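Local coordinates for protein 23S rRNA-specific endonuclease VapC20 (Mycobacterium tuberculosis H37Rv, PDB 5WZF) that cleaves 23S rRNA in the sarcin-ricin loop of the ribosome, acting as the magnesium-dependent endoribonuclease toxin of a type II toxin-antitoxin system, at residues T19-A24 against R38-K43; D30-T35 against Y127-D132; T113-M118 against A136-V141. All blocks are in the same frame, centred on the assembly; numbering follows the deposited sequence.

Overall arrangement
The chain starts with strand 14-17, the middle strand of a parallel five-stranded sheet, and runs into helix 19-25. Contact 1 closes the first loop by packing this helix against the end of helix 33-41. Contact 2 takes the turn and first residues of helix 33-41 and ties them to the loop after strand 125-127, late in the chain. Contact 3 joins helix 109-121 to the turn after helix 132-135 and the edge strand 139-140. Contacts 1 and 2 cross along the sequence, and so do contacts 2 and 3; contacts 1 and 3 follow in series. Tyr127 OH on Leu39 O links contacts 1 and 2, and Gly131 N on Glu140 OE1 links contacts 2 and 3.

Contact 1. Residues T19-A24 against R38-K43; sequences TSFWAA and RLWASK
Phe21 and Trp22 meet Leu39 and Trp40 where the first two helices of the PIN domain pack together. The contact is apolar, and no hydrogen bond crosses it. The tight part lies around the Phe21 ring, which is buried. Its CG is anti to the backbone N (chi1 -177°), and this sends the ring out from helix 19-25 toward helix 33-41. One side of the ring reaches Leu39: Phe21 CE1 lies 3.8 Å from Leu39 CB, which comes in at the ring edge, near its plane. Leu39 CD1 adds a looser touch on the same carbon. The other side reaches the indole, with Phe21 CE2 3.6 Å from Trp40 CE3. The Phe21 and Trp40 side chains cross at about a right angle. The side chain of Phe21 is also about 5 Å from that of Asp18, a predicted magnesium ligand.

Trp22 joins through the far end of its six-membered ring. Its CZ3 and CH2 touch CZ3 and CH2 of Trp40, and Trp22 CH2 to Trp40 CH2 is 3.7 Å. The two six-membered rings are inclined at 61°, an oblique pair, neither stacked nor edge-to-face. Trp22 NE1 bonds to Thr49 OG1 of strand 46-50, which helps hold the indole in this rotation. Tyr127 also packs on Phe21 and gives its OH to a hydrogen bond with Leu39 O.

On the solvent side the contact between the two helices ends. Trp40 is partly exposed, and it is covered there by Lys43 of its own segment. Lys43 CE sits 3.5 Å above the centre of one indole face. The ammonium then closes the fold: Lys43 NZ donates to Trp40 O at 2.8 Å, tilted 27° from the carbonyl plane.

Contact 2. Residues D30-T35 against Y127-D132; sequences DARHGT and YAFDGD
Asp130 OD1 is gripped by two nitrogens of Arg32, in a salt bridge that joins two loops of the PIN domain. Arg32 NH2 lies 2.8 Å from Asp130 OD1, and Arg32 NH1 lies 2.9 Å from the same oxygen. The guanidinium therefore meets the carboxylate end-on, with both donors on one atom. Both come from the same face of the carboxylate, on the syn side and out of its plane. The bonds are bent, with N-H...O angles of 133° and 136°.

Phe129 packs against one face of the guanidinium, which lies nearly parallel to the ring, with planes 15° apart. The arginine chain bends at chi3, which lets CD sit over the Phe129 ring while the guanidinium lies over CB. Phe129 CB sits 3.3 Å from Arg32 CZ, over the centre of one guanidinium face. Arg32 CD covers the ring face itself in a CH-pi contact, 3.8 Å from the Phe129 centroid. Thr35 CG2 adds a looser touch at Phe129 CE1.

The turn that carries Arg32 is also held. Residues 30 to 33 form a type I beta turn, and Arg32 sits at the N-cap position, just before helix 33-41. In the partner loop, Ser20 OG bonds to Phe129 N and Glu140 OE1 to Gly131 N. The side chain of Asp130 is about 6 Å from that of Asp18, a predicted magnesium ligand, so the salt bridge lies beside the probable active site. At the base of the arginine, Asp30 OD1 accepts from Arg32 N at 2.7 Å through its anti lone pair, making an Asx turn.

Contact 3. Residues T113-M118 against A136-V141; sequences TSFAVM and AGFVEV
Met118 meets Phe138 along most of its length, where helix 109-121 of the PIN domain packs against the chain entering strand 139-140. Its CB touches the far end of the ring, with Met118 CB 3.7 Å from Phe138 CE1. CG then carries the chain on in extended form (chi2 179°). SD comes to lie over the centre of one ring face, 4.1 Å from the Phe138 centroid and 11° off the ring normal. This is a Met-aromatic contact. The chain bends at chi3, and the methyl ends near the root of the ring: Met118 CE is 3.5 Å from Phe138 CD1. The two side chains run antiparallel, so the tip of each lies near the root of the other.

Phe115, one turn earlier on the helix, meets the CD2-CE2 edge of the Phe138 ring. Phe115 CD1 is 3.6 Å from Phe138 CE2. The planes are 30° apart, but the rings are displaced so far that they do not form a real stack. Instead, Ala136 covers a Phe115 face. Its CB stands 3.7 Å from the Phe115 centroid in a CH-pi contact. Ala136 CB comes closest to Phe115 CE2, at 3.5 Å. Phe115 and Met118 are buried, while Ala136 and Phe138 are partly exposed. The Phe115 side chain is about 4 Å from that of Asp111, a predicted magnesium ligand.

Gly137, with positive phi, is where helix 132-135 ends in a Schellman motif. The turn brings both Ala136 and Phe138 onto helix 109-121.

Trp98 of helix 89-101 and Phe133 of helix 132-135 meet the Phe115 ring edge-to-face. Met118 also packs on Phe16 of strand 14-17 and Ala126 of strand 125-127. Helix 109-121 therefore lies against the sheet beside helix 89-101, with edge strand 139-140 paired to strand 125-127.

Contact 1. Residues T19-A24 against R38-K43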
# COMPACT_ATOMS: atom_id res chain seq x y z
N THR B 19 9.88 3.56 2.47
CA THR B 19 9.01 4.63 2.92
C THR B 19 9.56 5.42 4.10
O THR B 19 9.45 6.65 4.14
CB THR B 19 7.64 4.06 3.32
OG1 THR B 19 7.13 3.29 2.22
CG2 THR B 19 6.65 5.17 3.69
N SER B 20 10.15 4.72 5.07
CA SER B 20 10.67 5.39 6.25
C SER B 20 11.72 6.43 5.87
O SER B 20 11.82 7.48 6.50
CB SER B 20 11.25 4.37 7.24
OG SER B 20 12.21 3.54 6.62
N PHE B 21 12.49 6.14 4.83
CA PHE B 21 13.51 7.08 4.38
C PHE B 21 12.90 8.22 3.56
O PHE B 21 13.22 9.39 3.79
CB PHE B 21 14.60 6.38 3.56
CG PHE B 21 15.71 7.31 3.14
CD1 PHE B 21 16.81 7.51 3.96
CD2 PHE B 21 15.65 7.99 1.94
CE1 PHE B 21 17.82 8.37 3.59
CE2 PHE B 21 16.65 8.86 1.56
CZ PHE B 21 17.75 9.04 2.39
N TRP B 22 12.04 7.89 2.60
CA TRP B 22 11.41 8.91 1.77
C TRP B 22 10.66 9.92 2.63
O TRP B 22 10.71 11.13 2.37
CB TRP B 22 10.41 8.29 0.78
CG TRP B 22 10.98 7.54 -0.40
CD1 TRP B 22 10.57 6.31 -0.83
CD2 TRP B 22 11.99 7.97 -1.31
NE1 TRP B 22 11.28 5.94 -1.95
CE2 TRP B 22 12.16 6.94 -2.27
CE3 TRP B 22 12.78 9.12 -1.42
CZ2 TRP B 22 13.08 7.03 -3.31
CZ3 TRP B 22 13.70 9.20 -2.45
CH2 TRP B 22 13.84 8.17 -3.38
N ALA B 23 9.96 9.42 3.64
CA ALA B 23 9.18 10.27 4.53
C ALA B 23 10.06 11.21 5.33
O ALA B 23 9.71 12.37 5.55
CB ALA B 23 8.34 9.42 5.47
N ALA B 24 11.22 10.72 5.76
CA ALA B 24 12.17 11.55 6.48
C ALA B 24 12.79 12.60 5.56
O ALA B 24 13.03 13.73 5.97
CB ALA B 24 13.26 10.69 7.12
N ARG B 38 21.89 13.64 4.79
CA ARG B 38 23.30 13.24 4.76
C ARG B 38 23.46 11.92 4.01
O ARG B 38 24.38 11.77 3.20
CB ARG B 38 23.85 13.12 6.18
CG ARG B 38 23.99 14.45 6.91
CD ARG B 38 24.84 14.31 8.17
NE ARG B 38 24.23 13.43 9.17
CZ ARG B 38 23.34 13.83 10.08
NH1 ARG B 38 22.96 15.10 10.13
NH2 ARG B 38 22.84 12.96 10.94
N LEU B 39 22.57 10.98 4.27
CA LEU B 39 22.59 9.70 3.58
C LEU B 39 22.32 9.86 2.09
O LEU B 39 22.95 9.20 1.26
CB LEU B 39 21.55 8.74 4.18
CG LEU B 39 21.93 8.10 5.52
CD1 LEU B 39 20.74 7.38 6.12
CD2 LEU B 39 23.09 7.15 5.31
N TRP B 40 21.38 10.74 1.76
CA TRP B 40 21.04 11.01 0.36
C TRP B 40 22.25 11.55 -0.40
O TRP B 40 22.43 11.25 -1.58
CB TRP B 40 19.88 12.00 0.29
CG TRP B 40 19.28 12.14 -1.07
CD1 TRP B 40 19.30 13.25 -1.87
CD2 TRP B 40 18.58 11.13 -1.81
NE1 TRP B 40 18.65 13.00 -3.05
CE2 TRP B 40 18.20 11.70 -3.04
CE3 TRP B 40 18.23 9.80 -1.54
CZ2 TRP B 40 17.49 10.99 -4.00
CZ3 TRP B 40 17.53 9.10 -2.50
CH2 TRP B 40 17.16 9.70 -3.72
N ALA B 41 23.06 12.35 0.28
CA ALA B 41 24.22 12.97 -0.35
C ALA B 41 25.35 11.97 -0.60
O ALA B 41 26.18 12.18 -1.47
CB ALA B 41 24.73 14.13 0.50
N SER B 42 25.37 10.88 0.16
CA SER B 42 26.44 9.89 0.04
C SER B 42 25.94 8.59 -0.59
O SER B 42 26.63 7.56 -0.53
CB SER B 42 27.07 9.60 1.40
OG SER B 42 26.12 9.02 2.28
N LYS B 43 24.76 8.63 -1.20
CA LYS B 43 24.17 7.44 -1.81
C LYS B 43 24.96 6.99 -3.04
O LYS B 43 25.65 7.80 -3.67
CB LYS B 43 22.71 7.71 -2.19
CG LYS B 43 22.53 8.68 -3.34
CD LYS B 43 21.06 8.93 -3.62
CE LYS B 43 20.87 10.03 -4.65
NZ LYS B 43 21.50 11.30 -4.20

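Contact 2. Residues D30-T35 against Y127-D132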
# COMPACT_ATOMS: atom_id res chain seq x y z
N ASP B 30 10.63 16.13 10.11
CA ASP B 30 10.91 14.78 10.57
C ASP B 30 12.18 14.78 11.41
O ASP B 30 13.16 15.45 11.06
CB ASP B 30 11.04 13.81 9.39
CG ASP B 30 11.07 12.35 9.82
OD1 ASP B 30 12.09 11.92 10.40
OD2 ASP B 30 10.08 11.64 9.56
N ALA B 31 12.17 14.06 12.52
CA ALA B 31 13.32 14.03 13.43
C ALA B 31 14.57 13.50 12.73
O ALA B 31 15.69 13.87 13.10
CB ALA B 31 13.00 13.19 14.65
N ARG B 32 14.38 12.66 11.73
CA ARG B 32 15.51 12.05 11.02
C ARG B 32 15.79 12.74 9.68
O ARG B 32 16.52 12.20 8.85
CB ARG B 32 15.24 10.56 10.79
CG ARG B 32 15.20 9.74 12.08
CD ARG B 32 15.18 8.24 11.80
NE ARG B 32 13.85 7.76 11.43
CZ ARG B 32 13.22 6.78 12.06
NH1 ARG B 32 13.79 6.16 13.09
NH2 ARG B 32 12.01 6.40 11.66
N HIS B 33 15.24 13.93 9.49
CA HIS B 33 15.40 14.65 8.23
C HIS B 33 16.87 14.96 7.92
O HIS B 33 17.33 14.76 6.79
CB HIS B 33 14.60 15.95 8.24
CG HIS B 33 14.70 16.74 6.97
ND1 HIS B 33 14.21 16.27 5.77
CD2 HIS B 33 15.26 17.94 6.71
CE1 HIS B 33 14.46 17.17 4.82
NE2 HIS B 33 15.09 18.19 5.37
N GLY B 34 17.59 15.45 8.92
CA GLY B 34 19.00 15.75 8.76
C GLY B 34 19.80 14.52 8.39
O GLY B 34 20.63 14.55 7.49
N THR B 35 19.53 13.42 9.10
CA THR B 35 20.19 12.15 8.84
C THR B 35 19.89 11.65 7.43
O THR B 35 20.77 11.14 6.74
CB THR B 35 19.76 11.07 9.86
OG1 THR B 35 20.15 11.48 11.17
CG2 THR B 35 20.40 9.73 9.53
N TYR B 127 17.93 1.95 2.14
CA TYR B 127 17.77 3.21 2.85
C TYR B 127 16.45 3.12 3.61
O TYR B 127 15.38 3.24 3.03
CB TYR B 127 17.78 4.41 1.90
CG TYR B 127 19.17 4.99 1.70
CD1 TYR B 127 20.30 4.23 1.98
CD2 TYR B 127 19.34 6.29 1.26
CE1 TYR B 127 21.56 4.75 1.81
CE2 TYR B 127 20.61 6.82 1.08
CZ TYR B 127 21.72 6.05 1.36
OH TYR B 127 22.98 6.56 1.19
N ALA B 128 16.56 2.86 4.91
CA ALA B 128 15.40 2.63 5.74
C ALA B 128 15.77 2.85 7.19
O ALA B 128 16.94 2.76 7.55
CB ALA B 128 14.86 1.22 5.55
N PHE B 129 14.77 3.12 8.01
CA PHE B 129 14.97 3.24 9.44
C PHE B 129 14.04 2.24 10.13
O PHE B 129 13.31 1.52 9.45
CB PHE B 129 14.68 4.68 9.90
CG PHE B 129 15.46 5.74 9.15
CD1 PHE B 129 16.82 5.89 9.36
CD2 PHE B 129 14.82 6.59 8.26
CE1 PHE B 129 17.54 6.87 8.68
CE2 PHE B 129 15.53 7.57 7.58
CZ PHE B 129 16.89 7.71 7.78
N ASP B 130 14.12 2.17 11.46
CA ASP B 130 13.18 1.38 12.29
C ASP B 130 13.36 -0.15 12.25
O ASP B 130 12.61 -0.87 12.90
CB ASP B 130 11.74 1.74 11.92
CG ASP B 130 11.47 3.23 12.01
OD1 ASP B 130 12.05 3.89 12.91
OD2 ASP B 130 10.68 3.75 11.20
N GLY B 131 14.34 -0.64 11.49
CA GLY B 131 14.85 -1.98 11.72
C GLY B 131 14.13 -3.20 11.16
O GLY B 131 14.54 -4.33 11.46
N ASP B 132 13.09 -3.01 10.36
CA ASP B 132 12.38 -4.15 9.79
C ASP B 132 13.21 -4.83 8.70
O ASP B 132 13.22 -6.05 8.59
CB ASP B 132 11.02 -3.73 9.22
CG ASP B 132 10.06 -3.26 10.29
OD1 ASP B 132 10.05 -3.88 11.38
OD2 ASP B 132 9.34 -2.28 10.05

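Contact 3. Residues T113-M118 against A136-V141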
# COMPACT_ATOMS: atom_id res chain seq x y z
N THR B 113 6.89 -6.95 0.03
CA THR B 113 7.13 -6.75 -1.39
C THR B 113 8.50 -6.10 -1.60
O THR B 113 9.17 -6.35 -2.60
CB THR B 113 6.03 -5.89 -2.06
OG1 THR B 113 5.98 -4.59 -1.45
CG2 THR B 113 4.67 -6.57 -1.95
N SER B 114 8.91 -5.27 -0.65
CA SER B 114 10.22 -4.63 -0.73
C SER B 114 11.32 -5.67 -0.62
O SER B 114 12.28 -5.66 -1.39
CB SER B 114 10.37 -3.57 0.37
OG SER B 114 9.52 -2.47 0.11
N PHE B 115 11.16 -6.59 0.33
CA PHE B 115 12.12 -7.67 0.52
C PHE B 115 12.24 -8.50 -0.75
O PHE B 115 13.33 -8.89 -1.16
CB PHE B 115 11.73 -8.57 1.69
CG PHE B 115 11.57 -7.84 3.00
CD1 PHE B 115 12.22 -6.64 3.23
CD2 PHE B 115 10.78 -8.37 4.01
CE1 PHE B 115 12.08 -5.97 4.43
CE2 PHE B 115 10.63 -7.72 5.22
CZ PHE B 115 11.28 -6.51 5.43
N ALA B 116 11.09 -8.76 -1.37
CA ALA B 116 11.04 -9.57 -2.59
C ALA B 116 11.72 -8.88 -3.75
O ALA B 116 12.38 -9.53 -4.57
CB ALA B 116 9.59 -9.90 -2.94
N VAL B 117 11.57 -7.56 -3.84
CA VAL B 117 12.24 -6.79 -4.89
C VAL B 117 13.75 -6.86 -4.70
O VAL B 117 14.50 -7.06 -5.66
CB VAL B 117 11.78 -5.31 -4.90
CG1 VAL B 117 12.67 -4.49 -5.83
CG2 VAL B 117 10.32 -5.21 -5.33
N MET B 118 14.20 -6.70 -3.45
CA MET B 118 15.63 -6.71 -3.17
C MET B 118 16.25 -8.07 -3.46
O MET B 118 17.37 -8.16 -3.97
CB MET B 118 15.89 -6.30 -1.71
CG MET B 118 15.53 -4.84 -1.40
SD MET B 118 15.81 -4.37 0.33
CE MET B 118 17.60 -4.40 0.41
N ALA B 136 14.89 -8.62 8.68
CA ALA B 136 14.64 -9.51 7.55
C ALA B 136 15.94 -9.94 6.87
O ALA B 136 15.92 -10.72 5.92
CB ALA B 136 13.71 -8.86 6.54
N GLY B 137 17.06 -9.44 7.36
CA GLY B 137 18.36 -9.90 6.89
C GLY B 137 19.05 -8.99 5.90
O GLY B 137 20.03 -9.38 5.27
N PHE B 138 18.54 -7.77 5.75
CA PHE B 138 19.16 -6.79 4.88
C PHE B 138 19.93 -5.77 5.72
O PHE B 138 19.91 -5.83 6.95
CB PHE B 138 18.12 -6.08 4.01
CG PHE B 138 17.34 -7.01 3.11
CD1 PHE B 138 17.90 -7.48 1.94
CD2 PHE B 138 16.07 -7.42 3.46
CE1 PHE B 138 17.19 -8.34 1.11
CE2 PHE B 138 15.35 -8.28 2.64
CZ PHE B 138 15.91 -8.74 1.47
N VAL B 139 20.62 -4.85 5.05
CA VAL B 139 21.38 -3.82 5.76
C VAL B 139 20.71 -2.46 5.63
O VAL B 139 20.53 -1.96 4.52
CB VAL B 139 22.82 -3.71 5.22
CG1 VAL B 139 23.51 -2.48 5.79
CG2 VAL B 139 23.61 -5.00 5.52
N GLU B 140 20.33 -1.87 6.75
CA GLU B 140 19.83 -0.49 6.75
C GLU B 140 21.02 0.44 6.89
O GLU B 140 21.67 0.49 7.94
CB GLU B 140 18.81 -0.27 7.85
CG GLU B 140 17.62 -1.21 7.73
CD GLU B 140 16.54 -0.96 8.76
OE1 GLU B 140 16.66 0.02 9.53
OE2 GLU B 140 15.57 -1.74 8.79
N VAL B 141 21.31 1.17 5.82
CA VAL B 141 22.49 2.01 5.76
C VAL B 141 22.41 3.14 6.78
O VAL B 141 21.37 3.77 6.95
CB VAL B 141 22.68 2.60 4.36
CG1 VAL B 141 23.95 3.44 4.29
CG2 VAL B 141 22.73 1.48 3.33